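Local atomic coordinates of DNA ligase (Enterobacteria phage T7, PDB entry 1A0I), a protein that joins the ends of nicked DNA strands, using ATP as the source of an adenylyl group, and probably serves phage DNA replication. Residues Q249-G254 with I265-L270. Sequence-based numbering, arbitrary orientation.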
loop_
_atom_site.group_PDB
_atom_site.type_symbol
_atom_site.label_atom_id
_atom_site.label_comp_id
_atom_site.label_asym_id
_atom_site.label_seq_id
_atom_site.Cartn_x
_atom_site.Cartn_y
_atom_site.Cartn_z
ATOM N N GLN A 249 11.873 -27.405 -0.945
ATOM C CA GLN A 249 12.505 -28.636 -0.514
ATOM C C GLN A 249 12.978 -28.466 0.912
ATOM O O GLN A 249 14.108 -28.700 1.338
ATOM C CB GLN A 249 13.654 -28.941 -1.456
ATOM C CG GLN A 249 14.777 -27.927 -1.644
ATOM C CD GLN A 249 15.888 -28.578 -2.438
ATOM O OE1 GLN A 249 16.869 -29.074 -1.896
ATOM N NE2 GLN A 249 15.736 -28.660 -3.751
ATOM N N GLY A 250 12.032 -28.027 1.701
ATOM C CA GLY A 250 12.311 -27.743 3.083
ATOM C C GLY A 250 11.304 -26.718 3.520
ATOM O O GLY A 250 10.651 -26.037 2.733
ATOM N N LEU A 251 11.296 -26.464 4.803
ATOM C CA LEU A 251 10.311 -25.703 5.531
ATOM C C LEU A 251 11.168 -24.867 6.433
ATOM O O LEU A 251 12.097 -25.397 7.052
ATOM C CB LEU A 251 9.458 -26.650 6.351
ATOM C CG LEU A 251 7.975 -26.803 6.201
ATOM C CD1 LEU A 251 7.564 -26.933 4.757
ATOM C CD2 LEU A 251 7.590 -28.032 6.997
ATOM N N VAL A 252 10.987 -23.568 6.474
ATOM C CA VAL A 252 11.743 -22.848 7.477
ATOM C C VAL A 252 10.639 -22.550 8.472
ATOM O O VAL A 252 9.499 -22.235 8.093
ATOM C CB VAL A 252 12.491 -21.576 6.829
ATOM C CG1 VAL A 252 11.694 -20.931 5.773
ATOM C CG2 VAL A 252 12.735 -20.509 7.869
ATOM N N TRP A 253 10.992 -22.707 9.756
ATOM C CA TRP A 253 9.986 -22.694 10.793
ATOM C C TRP A 253 9.596 -21.441 11.499
ATOM O O TRP A 253 8.444 -21.059 11.322
ATOM C CB TRP A 253 10.318 -23.744 11.882
ATOM C CG TRP A 253 9.732 -25.109 11.475
ATOM C CD1 TRP A 253 10.488 -26.052 10.804
ATOM C CD2 TRP A 253 8.437 -25.550 11.658
ATOM N NE1 TRP A 253 9.681 -27.066 10.568
ATOM C CE2 TRP A 253 8.454 -26.821 11.058
ATOM C CE3 TRP A 253 7.260 -25.095 12.234
ATOM C CZ2 TRP A 253 7.296 -27.617 11.031
ATOM C CZ3 TRP A 253 6.111 -25.888 12.213
ATOM C CH2 TRP A 253 6.121 -27.136 11.612
ATOM N N GLY A 254 10.412 -20.790 12.304
ATOM C CA GLY A 254 9.863 -19.668 13.055
ATOM C C GLY A 254 10.735 -19.589 14.261
ATOM O O GLY A 254 11.074 -20.617 14.840
ATOM N N ILE A 265 6.991 -20.360 8.697
ATOM C CA ILE A 265 7.043 -19.039 8.102
ATOM C C ILE A 265 7.422 -19.035 6.623
ATOM O O ILE A 265 7.532 -17.949 6.058
ATOM C CB ILE A 265 8.053 -18.146 8.887
ATOM C CG1 ILE A 265 9.492 -18.607 8.761
ATOM C CG2 ILE A 265 7.654 -18.195 10.346
ATOM C CD1 ILE A 265 10.499 -17.632 9.378
ATOM N N GLY A 266 7.705 -20.168 5.983
ATOM C CA GLY A 266 8.149 -20.218 4.602
ATOM C C GLY A 266 8.819 -21.547 4.213
ATOM O O GLY A 266 8.796 -22.571 4.918
ATOM N N PHE A 267 9.507 -21.491 3.069
ATOM C CA PHE A 267 10.183 -22.646 2.496
ATOM C C PHE A 267 11.668 -22.508 2.172
ATOM O O PHE A 267 12.244 -21.430 2.003
ATOM C CB PHE A 267 9.472 -23.057 1.225
ATOM C CG PHE A 267 8.011 -23.335 1.465
ATOM C CD1 PHE A 267 7.634 -24.351 2.334
ATOM C CD2 PHE A 267 7.054 -22.558 0.830
ATOM C CE1 PHE A 267 6.284 -24.598 2.563
ATOM C CE2 PHE A 267 5.710 -22.804 1.067
ATOM C CZ PHE A 267 5.328 -23.827 1.925
ATOM N N GLU A 268 12.326 -23.650 2.100
ATOM C CA GLU A 268 13.703 -23.726 1.654
ATOM C C GLU A 268 13.470 -23.810 0.159
ATOM O O GLU A 268 12.739 -24.718 -0.285
ATOM C CB GLU A 268 14.358 -25.006 2.162
ATOM C CG GLU A 268 15.570 -24.934 3.086
ATOM C CD GLU A 268 16.880 -24.560 2.387
ATOM O OE1 GLU A 268 16.904 -23.542 1.698
ATOM O OE2 GLU A 268 17.875 -25.270 2.535
ATOM N N VAL A 269 13.955 -22.852 -0.635
ATOM C CA VAL A 269 13.731 -22.927 -2.064
ATOM C C VAL A 269 15.052 -22.927 -2.831
ATOM O O VAL A 269 15.937 -22.059 -2.738
ATOM C CB VAL A 269 12.791 -21.741 -2.501
ATOM C CG1 VAL A 269 12.537 -21.777 -4.005
ATOM C CG2 VAL A 269 11.423 -21.889 -1.830
ATOM N N LEU A 270 15.181 -24.038 -3.572
ATOM C CA LEU A 270 16.348 -24.263 -4.407
ATOM C C LEU A 270 16.040 -23.499 -5.678
ATOM O O LEU A 270 15.056 -23.749 -6.383
ATOM C CB LEU A 270 16.546 -25.747 -4.766
ATOM C CG LEU A 270 17.826 -26.309 -5.458
ATOM C CD1 LEU A 270 17.740 -26.182 -6.978
ATOM C CD2 LEU A 270 19.048 -25.590 -4.900
#
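L251 and F267 form the non-hydrogen-bonded pair of two antiparallel strands and send their side chains the same way, side by side. Methyl CD1 of L251 meets the ring of F267 at its edge, in the ring plane, 3.5 Å from CE1. The first torsion of F267 (chi1 -56°) sets CG beside its own backbone N, and the ring runs on into an aromatic cluster with F290, Y321 and F344; a flat, apolar residue suits that interior. L251 continues the apolar layer onto V294 of helix 285-298.

V252 faces the other side of the sheet. Its CG2 lies 3.9 Å from CG1 of I265, the two side chains crossing at about a right angle, while CG1 rests on the backbone of G266, whose backbone angles call for glycine. CB of E268 comes to 3.5 Å from CA of G250, where the backbone likewise calls for glycine.

I265 and G266 both oppose V252, a classic beta bulge. The bond from E268 N to G250 O (3.0 Å) is nearly straight at the hydrogen (170°), though the donor stands above the carbonyl plane; at the bulge I265 N reaches V252 O by a bent one. Backbone bonds thus join these strands of the OB-fold domain, weakening at the bulge, while L251 and F267 pack their face against helix 285-298.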